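PDB 3VSN: Non-sulfated chondroitin lyase E66 from Autographa californica nucleopolyhedrovirus, which degrades non-sulfated chondroitin as a lyase of the occlusion-derived virus envelope, is essential for oral infectivity and may breach the peritrophic matrix of the host midgut. Local coordinates for residues N33-F38 with V154-Q159; N150-L155 with E163-T168; N641-N646 with F654-V659. All coordinates share one frame; numbering follows the deposited sequence. Where two conformers were deposited one is given.

Interaction 1. Residues N33-F38 with V154-Q159; sequences NFERWF and VLNETQ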
ATOM      1  N   ASN A  33      26.669 -23.315  -1.343  1.00 20.69           N
ATOM      2  CA  ASN A  33      26.335 -22.163  -0.505  1.00 20.53           C
ATOM      3  C   ASN A  33      24.979 -21.545  -0.861  1.00 19.51           C
ATOM      4  O   ASN A  33      24.218 -21.165   0.032  1.00 19.47           O
ATOM      5  CB  ASN A  33      27.431 -21.094  -0.575  1.00 21.13           C
ATOM      6  CG  ASN A  33      28.742 -21.543   0.060  1.00 21.75           C
ATOM      7  OD1 ASN A  33      28.784 -22.479   0.862  1.00 22.15           O
ATOM      8  ND2 ASN A  33      29.824 -20.864  -0.301  1.00 22.12           N
ATOM      9  N   PHE A  34      24.681 -21.441  -2.156  1.00 18.73           N
ATOM     10  CA  PHE A  34      23.382 -20.918  -2.587  1.00 18.17           C
ATOM     11  C   PHE A  34      22.243 -21.839  -2.170  1.00 17.83           C
ATOM     12  O   PHE A  34      21.220 -21.374  -1.668  1.00 17.64           O
ATOM     13  CB  PHE A  34      23.312 -20.663  -4.097  1.00 17.87           C
ATOM     14  CG  PHE A  34      21.933 -20.278  -4.568  1.00 17.72           C
ATOM     15  CD1 PHE A  34      21.399 -19.032  -4.241  1.00 17.55           C
ATOM     16  CD2 PHE A  34      21.148 -21.172  -5.294  1.00 17.54           C
ATOM     17  CE1 PHE A  34      20.124 -18.676  -4.643  1.00 17.35           C
ATOM     18  CE2 PHE A  34      19.871 -20.818  -5.706  1.00 17.59           C
ATOM     19  CZ  PHE A  34      19.359 -19.567  -5.378  1.00 17.47           C
ATOM     20  N   GLU A  35      22.424 -23.142  -2.379  1.00 17.35           N
ATOM     21  CA  GLU A  35      21.408 -24.120  -2.000  1.00 17.39           C
ATOM     22  C   GLU A  35      21.153 -24.115  -0.493  1.00 17.28           C
ATOM     23  O   GLU A  35      20.009 -24.255  -0.060  1.00 16.56           O
ATOM     24  CB  GLU A  35      21.767 -25.519  -2.510  1.00 17.69           C
ATOM     25  CG  GLU A  35      21.575 -25.668  -4.014  1.00 18.02           C
ATOM     26  CD  GLU A  35      21.958 -27.039  -4.542  1.00 18.53           C
ATOM     27  OE1 GLU A  35      22.352 -27.912  -3.736  1.00 18.95           O
ATOM     28  OE2 GLU A  35      21.864 -27.242  -5.775  1.00 18.41           O
ATOM     29  N   ARG A  36      22.213 -23.922   0.290  1.00 17.47           N
ATOM     30  CA  ARG A  36      22.098 -23.795   1.746  1.00 17.74           C
ATOM     31  C   ARG A  36      21.307 -22.542   2.139  1.00 17.23           C
ATOM     32  O   ARG A  36      20.402 -22.603   2.977  1.00 16.89           O
ATOM     33  CB  ARG A  36      23.489 -23.770   2.396  1.00 18.68           C
ATOM     34  CG  ARG A  36      23.467 -23.819   3.918  1.00 20.02           C
ATOM     35  CD  ARG A  36      24.857 -24.038   4.505  1.00 21.35           C
ATOM     36  NE  ARG A  36      25.392 -25.359   4.169  1.00 22.21           N
ATOM     37  CZ  ARG A  36      26.382 -25.575   3.304  1.00 22.72           C
ATOM     38  NH1 ARG A  36      26.973 -24.559   2.684  1.00 22.85           N
ATOM     39  NH2 ARG A  36      26.782 -26.814   3.064  1.00 23.27           N
ATOM     40  N   TRP A  37      21.661 -21.415   1.525  1.00 16.89           N
ATOM     41  CA  TRP A  37      20.981 -20.145   1.763  1.00 16.78           C
ATOM     42  C   TRP A  37      19.523 -20.230   1.379  1.00 16.48           C
ATOM     43  O   TRP A  37      18.656 -19.735   2.106  1.00 16.44           O
ATOM     44  CB  TRP A  37      21.705 -19.026   1.024  1.00 16.90           C
ATOM     45  CG  TRP A  37      21.002 -17.689   1.035  1.00 17.07           C
ATOM     46  CD1 TRP A  37      21.161 -16.648   1.951  1.00 17.22           C
ATOM     47  CD2 TRP A  37      20.017 -17.197   0.064  1.00 17.00           C
ATOM     48  NE1 TRP A  37      20.354 -15.583   1.622  1.00 17.15           N
ATOM     49  CE2 TRP A  37      19.643 -15.847   0.505  1.00 17.07           C
ATOM     50  CE3 TRP A  37      19.424 -17.723  -1.080  1.00 17.15           C
ATOM     51  CZ2 TRP A  37      18.716 -15.080  -0.186  1.00 17.23           C
ATOM     52  CZ3 TRP A  37      18.490 -16.937  -1.770  1.00 17.21           C
ATOM     53  CH2 TRP A  37      18.147 -15.647  -1.331  1.00 17.22           C
ATOM     54  N   PHE A  38      19.241 -20.885   0.252  1.00 16.03           N
ATOM     55  CA  PHE A  38      17.871 -21.066  -0.242  1.00 15.87           C
ATOM     56  C   PHE A  38      17.010 -21.818   0.775  1.00 15.88           C
ATOM     57  O   PHE A  38      15.902 -21.384   1.105  1.00 15.46           O
ATOM     58  CB  PHE A  38      17.884 -21.799  -1.595  1.00 15.86           C
ATOM     59  CG  PHE A  38      16.525 -21.952  -2.229  1.00 15.73           C
ATOM     60  CD1 PHE A  38      15.660 -22.969  -1.829  1.00 15.69           C
ATOM     61  CD2 PHE A  38      16.118 -21.094  -3.249  1.00 15.81           C
ATOM     62  CE1 PHE A  38      14.413 -23.118  -2.418  1.00 15.74           C
ATOM     63  CE2 PHE A  38      14.870 -21.239  -3.840  1.00 15.76           C
ATOM     64  CZ  PHE A  38      14.018 -22.251  -3.425  1.00 15.64           C
ATOM     65  N   VAL A 154      15.215 -28.261  -2.341  1.00 16.15           N
ATOM     66  CA  VAL A 154      14.773 -28.845  -1.063  1.00 16.40           C
ATOM     67  C   VAL A 154      15.105 -30.337  -0.934  1.00 16.74           C
ATOM     68  O   VAL A 154      15.221 -30.855   0.180  1.00 16.21           O
ATOM     69  CB  VAL A 154      13.282 -28.576  -0.722  1.00 16.20           C
ATOM     70  CG1 VAL A 154      12.981 -27.082  -0.759  1.00 15.89           C
ATOM     71  CG2 VAL A 154      12.336 -29.360  -1.630  1.00 16.15           C
ATOM     72  N   LEU A 155      15.274 -31.009  -2.073  1.00 17.22           N
ATOM     73  CA  LEU A 155      15.617 -32.430  -2.094  1.00 18.19           C
ATOM     74  C   LEU A 155      17.122 -32.674  -2.254  1.00 18.80           C
ATOM     75  O   LEU A 155      17.541 -33.806  -2.512  1.00 19.29           O
ATOM     76  CB  LEU A 155      14.840 -33.158  -3.206  1.00 18.19           C
ATOM     77  CG  LEU A 155      13.310 -33.222  -3.129  1.00 18.48           C
ATOM     78  CD1 LEU A 155      12.751 -34.070  -4.263  1.00 18.52           C
ATOM     79  CD2 LEU A 155      12.831 -33.755  -1.784  1.00 18.45           C
ATOM     80  N   ASN A 156      17.930 -31.625  -2.081  1.00 19.13           N
ATOM     81  CA  ASN A 156      19.362 -31.696  -2.392  1.00 19.84           C
ATOM     82  C   ASN A 156      20.197 -32.675  -1.551  1.00 21.07           C
ATOM     83  O   ASN A 156      21.313 -33.014  -1.931  1.00 21.52           O
ATOM     84  CB  ASN A 156      20.010 -30.300  -2.429  1.00 19.27           C
ATOM     85  CG  ASN A 156      20.254 -29.711  -1.044  1.00 18.83           C
ATOM     86  OD1 ASN A 156      19.672 -30.145  -0.048  1.00 18.96           O
ATOM     87  ND2 ASN A 156      21.112 -28.703  -0.984  1.00 18.50           N
ATOM     88  N   GLU A 157      19.653 -33.130  -0.427  1.00 22.29           N
ATOM     89  CA  GLU A 157      20.356 -34.103   0.407  1.00 23.70           C
ATOM     90  C   GLU A 157      19.746 -35.506   0.320  1.00 23.66           C
ATOM     91  O   GLU A 157      20.117 -36.409   1.076  1.00 23.89           O
ATOM     92  CB  GLU A 157      20.464 -33.602   1.850  1.00 25.34           C
ATOM     93  CG  GLU A 157      21.367 -32.380   1.965  1.00 27.69           C
ATOM     94  CD  GLU A 157      21.684 -31.996   3.395  1.00 29.61           C
ATOM     95  OE1 GLU A 157      20.788 -32.098   4.260  1.00 30.84           O
ATOM     96  OE2 GLU A 157      22.838 -31.579   3.646  1.00 31.29           O
ATOM     97  N   THR A 158      18.836 -35.684  -0.637  1.00 22.84           N
ATOM     98  CA  THR A 158      18.183 -36.969  -0.875  1.00 22.42           C
ATOM     99  C   THR A 158      18.767 -37.676  -2.106  1.00 22.39           C
ATOM    100  O   THR A 158      19.600 -37.114  -2.828  1.00 21.63           O
ATOM    101  CB  THR A 158      16.665 -36.807  -1.108  1.00 22.03           C
ATOM    102  OG1 THR A 158      16.438 -36.259  -2.414  1.00 21.18           O
ATOM    103  CG2 THR A 158      16.028 -35.908  -0.045  1.00 21.98           C
ATOM    104  N   GLN A 159      18.295 -38.899  -2.339  1.00 22.76           N
ATOM    105  CA  GLN A 159      18.761 -39.674  -3.487  0.50 23.15           C
ATOM    106  C   GLN A 159      18.135 -39.185  -4.798  1.00 23.12           C
ATOM    107  O   GLN A 159      18.495 -39.657  -5.878  1.00 23.36           O
ATOM    108  CB  GLN A 159      18.524 -41.174  -3.272  0.50 23.42           C
ATOM    109  CG  GLN A 159      19.326 -41.757  -2.118  0.50 23.75           C
ATOM    110  CD  GLN A 159      20.811 -41.453  -2.222  0.50 23.86           C
ATOM    111  OE1 GLN A 159      21.380 -40.770  -1.368  0.50 24.04           O
ATOM    112  NE2 GLN A 159      21.444 -41.954  -3.276  0.50 23.79           N
TER
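Asn156 hands an amide N-H to the carboxylate of Glu35, ND2 standing 3.1 Å from OE1 of Glu35. The bond is nearly straight, 171° at the hydrogen, and OE1 lies in the amide plane of Asn156. Seen from the acid the fit is less regular: the donor comes to the anti side of OE1 and 34° out of the carboxylate plane, the two flat groups being turned well away from each other. The side chains run past one another in opposite directions, which also brings ND2 of Asn156 to 3.6 Å from CB of Glu35.

Torsions set this up on both sides. Asn156 holds CG between its backbone N and carbonyl carbon (chi1 76°), while Glu35 is extended beyond CG and reaches across from the helix. The other carboxylate oxygen, OE2, is gripped by the hydroxyls of Tyr201 and Tyr161, and OD1 of Asn156 accepts from Lys39, one helical turn beyond Glu35. Three hydrogen-bonding partners thus fix the rotation of the buried carboxylate.

Asn156 sits in a type I beta turn that runs from Leu155 to Thr158. The carbonyl oxygen of Leu155 receives both N and OG1 of Thr158, OG1 at 2.7 Å and in the carbonyl plane, on a lone pair; OG1 also caps the backbone N of His160 at the turn into the next helix. The contact therefore ties helix 29-48 to the connection between helices 138-154 and 161-175, with Leu205 of helix 189-205 against Glu35 and Tyr92 of helix 75-93 against Leu155 and Thr158.

Interaction 2. Residues N150-L155 with E163-T168; sequences NITIVL and EAASLT
The carbonyl oxygen of Ala164 is gripped twice by Thr168, through its backbone N and its hydroxyl, and Thr152 of the facing helix presses against the same spot. The two donors of Thr168 arrive from opposite faces of the carbonyl plane: N makes the regular helical bond, and OG1, also 2.9 Å from O of Ala164, stands 37° out of that plane. The torsion that puts this hydroxyl anti to the carbonyl carbon of Thr168 (chi1 -63°) lays it beside the backbone N, directed back along the helix to Ala164.

Thr152 carries the other side of the contact with both branches. Its OG1 lies 2.9 Å from OG1 of Thr168 and 3.2 Å from O of Ala164, while its clear hydrogen bond runs back along its own helix to the carbonyl oxygen of Phe148. The methyl branch, CG2, leans on the neighbouring residue, 3.7 Å from N of Ala165 and 4.0 Å from its CB. Ala164 points its CB at Thr152, and the methyl comes to 3.4 Å from OG1.

Small side chains let the backbones approach closely, with CA of Thr152 only 5.0 Å from CA of Ala164. The local axes pass 8.8 Å apart at 150°, close to antiparallel. Tyr201 touches Thr152, Leu205 lies on Ala165 and Thr168, and Ile110 of helix 103-119 meets Ala164, and the contact is buried. The two consecutive helices, joined by a short connection, pack as an alpha-alpha hairpin within the alpha/alpha toroid that makes up the helical domain of this polysaccharide lyase.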
ATOM      1  N   ASN A 150      12.513 -25.145  -6.808  1.00 16.39           N
ATOM      2  CA  ASN A 150      12.119 -25.497  -5.442  1.00 16.28           C
ATOM      3  C   ASN A 150      12.305 -26.985  -5.128  1.00 16.16           C
ATOM      4  O   ASN A 150      12.859 -27.333  -4.083  1.00 15.80           O
ATOM      5  CB  ASN A 150      10.680 -25.061  -5.147  1.00 16.68           C
ATOM      6  CG  ASN A 150      10.567 -23.575  -4.846  1.00 17.39           C
ATOM      7  OD1 ASN A 150      10.530 -22.742  -5.753  1.00 18.00           O
ATOM      8  ND2 ASN A 150      10.508 -23.236  -3.563  1.00 17.46           N
ATOM      9  N   ILE A 151      11.859 -27.851  -6.040  1.00 15.71           N
ATOM     10  CA  ILE A 151      11.977 -29.301  -5.852  1.00 15.65           C
ATOM     11  C   ILE A 151      13.445 -29.734  -5.794  1.00 15.71           C
ATOM     12  O   ILE A 151      13.854 -30.417  -4.853  1.00 15.80           O
ATOM     13  CB  ILE A 151      11.179 -30.098  -6.919  1.00 15.53           C
ATOM     14  CG1 ILE A 151       9.676 -29.875  -6.720  1.00 15.54           C
ATOM     15  CG2 ILE A 151      11.495 -31.589  -6.831  1.00 15.54           C
ATOM     16  CD1 ILE A 151       8.774 -30.569  -7.724  1.00 15.37           C
ATOM     17  N   THR A 152      14.234 -29.306  -6.779  1.00 15.74           N
ATOM     18  CA  THR A 152      15.656 -29.649  -6.846  1.00 16.01           C
ATOM     19  C   THR A 152      16.422 -29.256  -5.570  1.00 16.03           C
ATOM     20  O   THR A 152      17.174 -30.066  -5.020  1.00 15.91           O
ATOM     21  CB  THR A 152      16.332 -29.038  -8.093  1.00 16.17           C
ATOM     22  OG1 THR A 152      15.671 -29.511  -9.274  1.00 16.40           O
ATOM     23  CG2 THR A 152      17.809 -29.418  -8.162  1.00 16.18           C
ATOM     24  N   ILE A 153      16.218 -28.030  -5.096  1.00 15.92           N
ATOM     25  CA  ILE A 153      16.959 -27.552  -3.927  1.00 16.12           C
ATOM     26  C   ILE A 153      16.517 -28.218  -2.620  1.00 16.36           C
ATOM     27  O   ILE A 153      17.363 -28.711  -1.870  1.00 16.90           O
ATOM     28  CB  ILE A 153      16.970 -26.010  -3.812  1.00 16.16           C
ATOM     29  CG1 ILE A 153      17.588 -25.398  -5.072  1.00 16.05           C
ATOM     30  CG2 ILE A 153      17.747 -25.570  -2.572  1.00 16.24           C
ATOM     31  CD1 ILE A 153      17.512 -23.885  -5.152  1.00 16.39           C
ATOM     32  N   VAL A 154      15.215 -28.261  -2.341  1.00 16.15           N
ATOM     33  CA  VAL A 154      14.773 -28.845  -1.063  1.00 16.40           C
ATOM     34  C   VAL A 154      15.105 -30.337  -0.934  1.00 16.74           C
ATOM     35  O   VAL A 154      15.221 -30.855   0.180  1.00 16.21           O
ATOM     36  CB  VAL A 154      13.282 -28.576  -0.722  1.00 16.20           C
ATOM     37  CG1 VAL A 154      12.981 -27.082  -0.759  1.00 15.89           C
ATOM     38  CG2 VAL A 154      12.336 -29.360  -1.630  1.00 16.15           C
ATOM     39  N   LEU A 155      15.274 -31.009  -2.073  1.00 17.22           N
ATOM     40  CA  LEU A 155      15.617 -32.430  -2.094  1.00 18.19           C
ATOM     41  C   LEU A 155      17.122 -32.674  -2.254  1.00 18.80           C
ATOM     42  O   LEU A 155      17.541 -33.806  -2.512  1.00 19.29           O
ATOM     43  CB  LEU A 155      14.840 -33.158  -3.206  1.00 18.19           C
ATOM     44  CG  LEU A 155      13.310 -33.222  -3.129  1.00 18.48           C
ATOM     45  CD1 LEU A 155      12.751 -34.070  -4.263  1.00 18.52           C
ATOM     46  CD2 LEU A 155      12.831 -33.755  -1.784  1.00 18.45           C
ATOM     47  N   GLU A 163      18.877 -36.530 -10.142  1.00 19.15           N
ATOM     48  CA  GLU A 163      17.818 -36.577 -11.158  1.00 18.74           C
ATOM     49  C   GLU A 163      17.088 -35.233 -11.298  1.00 18.05           C
ATOM     50  O   GLU A 163      16.857 -34.763 -12.420  1.00 17.39           O
ATOM     51  CB  GLU A 163      16.809 -37.696 -10.882  1.00 19.45           C
ATOM     52  CG  GLU A 163      15.718 -37.787 -11.946  1.00 20.15           C
ATOM     53  CD  GLU A 163      14.660 -38.835 -11.653  1.00 20.76           C
ATOM     54  OE1 GLU A 163      14.800 -39.588 -10.666  1.00 21.54           O
ATOM     55  OE2 GLU A 163      13.678 -38.901 -12.419  1.00 20.93           O
ATOM     56  N   ALA A 164      16.725 -34.627 -10.168  1.00 17.31           N
ATOM     57  CA  ALA A 164      16.034 -33.334 -10.183  1.00 17.16           C
ATOM     58  C   ALA A 164      16.886 -32.265 -10.864  1.00 16.79           C
ATOM     59  O   ALA A 164      16.387 -31.503 -11.695  1.00 16.47           O
ATOM     60  CB  ALA A 164      15.647 -32.906  -8.770  1.00 16.89           C
ATOM     61  N   ALA A 165      18.174 -32.231 -10.525  1.00 16.92           N
ATOM     62  CA  ALA A 165      19.114 -31.296 -11.146  1.00 17.19           C
ATOM     63  C   ALA A 165      19.243 -31.515 -12.652  1.00 17.39           C
ATOM     64  O   ALA A 165      19.288 -30.552 -13.415  1.00 17.40           O
ATOM     65  CB  ALA A 165      20.479 -31.378 -10.477  1.00 17.30           C
ATOM     66  N   SER A 166      19.298 -32.778 -13.074  1.00 17.58           N
ATOM     67  CA  SER A 166      19.422 -33.113 -14.498  1.00 17.88           C
ATOM     68  C   SER A 166      18.174 -32.726 -15.289  1.00 17.56           C
ATOM     69  O   SER A 166      18.271 -32.207 -16.404  1.00 17.40           O
ATOM     70  CB  SER A 166      19.741 -34.599 -14.681  1.00 18.24           C
ATOM     71  OG  SER A 166      21.007 -34.901 -14.117  1.00 19.01           O
ATOM     72  N   LEU A 167      17.005 -32.979 -14.707  1.00 17.61           N
ATOM     73  CA  LEU A 167      15.741 -32.563 -15.310  1.00 17.66           C
ATOM     74  C   LEU A 167      15.664 -31.041 -15.413  1.00 17.63           C
ATOM     75  O   LEU A 167      15.219 -30.513 -16.428  1.00 17.28           O
ATOM     76  CB  LEU A 167      14.547 -33.115 -14.527  1.00 17.73           C
ATOM     77  CG  LEU A 167      14.297 -34.627 -14.581  1.00 17.77           C
ATOM     78  CD1 LEU A 167      13.150 -35.011 -13.658  1.00 17.90           C
ATOM     79  CD2 LEU A 167      14.035 -35.104 -16.005  1.00 18.14           C
ATOM     80  N   THR A 168      16.113 -30.347 -14.366  1.00 17.51           N
ATOM     81  CA  THR A 168      16.166 -28.881 -14.368  1.00 17.64           C
ATOM     82  C   THR A 168      17.089 -28.353 -15.476  1.00 17.93           C
ATOM     83  O   THR A 168      16.679 -27.511 -16.275  1.00 17.94           O
ATOM     84  CB  THR A 168      16.570 -28.328 -12.982  1.00 17.27           C
ATOM     85  OG1 THR A 168      15.569 -28.692 -12.023  1.00 17.12           O
ATOM     86  CG2 THR A 168      16.699 -26.803 -13.008  1.00 17.44           C
TER

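Interaction 3. Residues N641-N646 with F654-V659; sequences NGFKLN and FIFEIV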
ATOM      1  N   ASN A 641      14.434  37.218   3.207  1.00 16.77           N
ATOM      2  CA  ASN A 641      13.702  37.522   4.436  1.00 16.46           C
ATOM      3  C   ASN A 641      13.118  36.270   5.095  1.00 15.80           C
ATOM      4  O   ASN A 641      11.967  36.265   5.534  1.00 15.51           O
ATOM      5  CB  ASN A 641      12.600  38.552   4.156  1.00 16.73           C
ATOM      6  CG  ASN A 641      12.217  39.353   5.388  1.00 17.01           C
ATOM      7  OD1 ASN A 641      13.022  39.535   6.302  1.00 17.53           O
ATOM      8  ND2 ASN A 641      10.985  39.852   5.408  1.00 17.30           N
ATOM      9  N   GLY A 642      13.921  35.212   5.161  1.00 15.27           N
ATOM     10  CA  GLY A 642      13.480  33.951   5.745  1.00 14.87           C
ATOM     11  C   GLY A 642      14.536  32.873   5.618  1.00 14.69           C
ATOM     12  O   GLY A 642      15.731  33.159   5.706  1.00 14.57           O
ATOM     13  N   PHE A 643      14.088  31.636   5.411  1.00 14.24           N
ATOM     14  CA  PHE A 643      14.985  30.490   5.285  1.00 14.22           C
ATOM     15  C   PHE A 643      14.744  29.744   3.983  1.00 14.16           C
ATOM     16  O   PHE A 643      13.637  29.743   3.456  1.00 14.20           O
ATOM     17  CB  PHE A 643      14.787  29.512   6.444  1.00 14.10           C
ATOM     18  CG  PHE A 643      15.074  30.096   7.791  1.00 14.09           C
ATOM     19  CD1 PHE A 643      16.355  30.038   8.332  1.00 14.00           C
ATOM     20  CD2 PHE A 643      14.052  30.682   8.536  1.00 13.89           C
ATOM     21  CE1 PHE A 643      16.617  30.572   9.585  1.00 14.13           C
ATOM     22  CE2 PHE A 643      14.310  31.215   9.786  1.00 14.09           C
ATOM     23  CZ  PHE A 643      15.594  31.160  10.313  1.00 14.12           C
ATOM     24  N   LYS A 644      15.789  29.093   3.490  1.00 14.02           N
ATOM     25  CA  LYS A 644      15.715  28.282   2.288  1.00 14.03           C
ATOM     26  C   LYS A 644      16.179  26.877   2.650  1.00 13.75           C
ATOM     27  O   LYS A 644      17.128  26.720   3.408  1.00 13.48           O
ATOM     28  CB  LYS A 644      16.609  28.886   1.209  1.00 14.45           C
ATOM     29  CG  LYS A 644      16.663  28.136  -0.109  1.00 15.09           C
ATOM     30  CD  LYS A 644      17.492  28.927  -1.111  1.00 16.04           C
ATOM     31  CE  LYS A 644      17.803  28.127  -2.362  1.00 16.74           C
ATOM     32  NZ  LYS A 644      16.577  27.941  -3.187  1.00 17.70           N
ATOM     33  N   LEU A 645      15.511  25.864   2.104  1.00 13.61           N
ATOM     34  CA  LEU A 645      15.875  24.469   2.365  1.00 13.71           C
ATOM     35  C   LEU A 645      17.307  24.161   1.926  1.00 14.17           C
ATOM     36  O   LEU A 645      17.731  24.583   0.849  1.00 14.02           O
ATOM     37  CB  LEU A 645      14.908  23.523   1.649  1.00 13.43           C
ATOM     38  CG  LEU A 645      13.448  23.509   2.119  1.00 13.32           C
ATOM     39  CD1 LEU A 645      12.596  22.709   1.146  1.00 13.16           C
ATOM     40  CD2 LEU A 645      13.315  22.959   3.535  1.00 13.20           C
ATOM     41  N   ASN A 646      18.047  23.433   2.764  1.00 14.76           N
ATOM     42  CA  ASN A 646      19.386  22.958   2.402  1.00 15.50           C
ATOM     43  C   ASN A 646      19.338  22.063   1.167  1.00 16.00           C
ATOM     44  O   ASN A 646      20.210  22.135   0.308  1.00 15.99           O
ATOM     45  CB  ASN A 646      20.043  22.196   3.562  1.00 15.69           C
ATOM     46  CG  ASN A 646      20.471  23.104   4.705  1.00 15.90           C
ATOM     47  OD1 ASN A 646      20.495  24.327   4.574  1.00 16.18           O
ATOM     48  ND2 ASN A 646      20.818  22.499   5.837  1.00 15.82           N
ATOM     49  N   PHE A 654      10.538  22.387   6.294  1.00 12.49           N
ATOM     50  CA  PHE A 654      11.487  23.217   7.022  1.00 12.47           C
ATOM     51  C   PHE A 654      11.493  22.757   8.473  1.00 12.67           C
ATOM     52  O   PHE A 654      10.452  22.762   9.130  1.00 12.70           O
ATOM     53  CB  PHE A 654      11.077  24.695   6.958  1.00 12.43           C
ATOM     54  CG  PHE A 654      10.955  25.234   5.561  1.00 12.49           C
ATOM     55  CD1 PHE A 654       9.776  25.071   4.837  1.00 12.42           C
ATOM     56  CD2 PHE A 654      12.015  25.914   4.973  1.00 12.39           C
ATOM     57  CE1 PHE A 654       9.666  25.561   3.545  1.00 12.59           C
ATOM     58  CE2 PHE A 654      11.908  26.412   3.684  1.00 12.38           C
ATOM     59  CZ  PHE A 654      10.734  26.236   2.970  1.00 12.49           C
ATOM     60  N   ILE A 655      12.663  22.364   8.968  1.00 12.81           N
ATOM     61  CA  ILE A 655      12.788  21.870  10.335  1.00 13.09           C
ATOM     62  C   ILE A 655      13.606  22.844  11.181  1.00 13.44           C
ATOM     63  O   ILE A 655      14.698  23.267  10.783  1.00 13.06           O
ATOM     64  CB  ILE A 655      13.392  20.446  10.376  1.00 13.24           C
ATOM     65  CG1 ILE A 655      12.530  19.481   9.542  1.00 13.39           C
ATOM     66  CG2 ILE A 655      13.507  19.947  11.815  1.00 13.16           C
ATOM     67  CD1 ILE A 655      13.213  18.171   9.192  1.00 13.87           C
ATOM     68  N   PHE A 656      13.047  23.207  12.335  1.00 13.71           N
ATOM     69  CA  PHE A 656      13.687  24.124  13.264  1.00 14.64           C
ATOM     70  C   PHE A 656      13.773  23.499  14.643  1.00 15.65           C
ATOM     71  O   PHE A 656      12.937  22.668  15.017  1.00 15.53           O
ATOM     72  CB  PHE A 656      12.910  25.444  13.355  1.00 14.10           C
ATOM     73  CG  PHE A 656      12.794  26.163  12.045  1.00 13.87           C
ATOM     74  CD1 PHE A 656      13.799  27.026  11.620  1.00 13.63           C
ATOM     75  CD2 PHE A 656      11.682  25.973  11.229  1.00 13.87           C
ATOM     76  CE1 PHE A 656      13.698  27.686  10.406  1.00 13.60           C
ATOM     77  CE2 PHE A 656      11.576  26.630  10.013  1.00 13.74           C
ATOM     78  CZ  PHE A 656      12.590  27.484   9.599  1.00 13.65           C
ATOM     79  N   GLU A 657      14.797  23.905  15.386  1.00 17.22           N
ATOM     80  CA  GLU A 657      14.975  23.501  16.767  1.00 19.11           C
ATOM     81  C   GLU A 657      14.573  24.674  17.654  1.00 19.81           C
ATOM     82  O   GLU A 657      14.991  25.805  17.416  1.00 19.04           O
ATOM     83  CB  GLU A 657      16.434  23.104  17.011  1.00 20.80           C
ATOM     84  CG  GLU A 657      16.775  22.731  18.448  1.00 22.70           C
ATOM     85  CD  GLU A 657      18.250  22.401  18.646  1.00 24.07           C
ATOM     86  OE1 GLU A 657      19.042  22.503  17.686  1.00 25.60           O
ATOM     87  OE2 GLU A 657      18.627  22.041  19.776  1.00 25.71           O
ATOM     88  N   ILE A 658      13.755  24.408  18.664  1.00 21.03           N
ATOM     89  CA  ILE A 658      13.369  25.445  19.616  1.00 23.31           C
ATOM     90  C   ILE A 658      14.485  25.581  20.655  1.00 25.02           C
ATOM     91  O   ILE A 658      14.747  24.643  21.407  1.00 25.58           O
ATOM     92  CB  ILE A 658      12.007  25.127  20.275  1.00 23.64           C
ATOM     93  CG1 ILE A 658      10.903  25.008  19.214  1.00 23.66           C
ATOM     94  CG2 ILE A 658      11.628  26.193  21.288  1.00 24.16           C
ATOM     95  CD1 ILE A 658      10.796  26.200  18.276  1.00 23.13           C
ATOM     96  N   VAL A 659      15.141  26.743  20.665  1.00 26.99           N
ATOM     97  CA  VAL A 659      16.363  26.975  21.457  1.00 28.71           C
ATOM     98  C   VAL A 659      16.202  28.089  22.498  1.00 30.03           C
ATOM     99  O   VAL A 659      15.098  28.539  22.793  1.00 30.54           O
ATOM    100  CB  VAL A 659      17.585  27.301  20.558  1.00 29.03           C
ATOM    101  CG1 VAL A 659      17.954  26.108  19.685  1.00 28.56           C
ATOM    102  CG2 VAL A 659      17.328  28.543  19.704  1.00 29.18           C
ATOM    103  OXT VAL A 659      17.174  28.584  23.080  1.00 32.08           O
TER
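Phe643 opens the contact by offering a ring face to the edge of Phe656. CE1 of Phe656 stands 3.5 Å above the plane, displaced toward the rim and 3.5 Å from CD2 of Phe643; CZ of Phe656 follows at 3.7 Å from the same carbon. With centroids 5.0 Å apart and planes at 67°, the rings form an edge-to-face pair, somewhat short of perpendicular. The backbone of Phe643 takes part as well, its O lying 3.8 Å from CE2 of Phe654. Lys644 follows with its CB turned away from strand 654-658, and makes a cation-pi contact with Tyr639.

Leu645 returns to the interface. Its CG is anti to the carbonyl carbon, and CD2 is carried over a face of the Phe654 ring, 3.8 Å from the centroid and 21° off the normal, a CH-pi contact. CD2 lies nearest CD2 of Phe654, at 3.5 Å, and the leucine and phenylalanine side chains cross at about a right angle.

The strands belong to different sheets, 642-645 to a small three-stranded one between 611-613 and 636-639, and 654-658 to a larger one between 600-605 and 631-633. Their local axes lie 8.3 Å apart at 121°. Phe614 adds an edge-to-face partner to Phe643, Tyr631 does so for Phe656, and Ile617 of helix 614-623 touches both rings. The side-chain contacts are apolar, with one backbone carbonyl against a ring, and no hydrogen bond crosses between the strands: the sheets are held by aromatic and aliphatic side chains, in a small hydrophobic core at the C-terminal end of the protein.

How the interactions relate
Interactions 1 and 2 are neighbours in the helical domain, their centres 9 Å apart. They share Val154 and Leu155 where helix 138-154 ends, and touch directly through Phe38, whose CD1 lies 3.4 Å from CG2 of Ile153. Interaction 1 is partly buried and rests on a polar bond between a helix and a connecting turn; interaction 2 is fully buried and joins two helices through small side chains. Tyr201 of helix 189-205 serves both. Interaction 3 lies in the beta-rich part, about 56 and 60 Å from them between centres, and relies on aromatic packing between sheets, without the hydroxyls and amides of the helical pair.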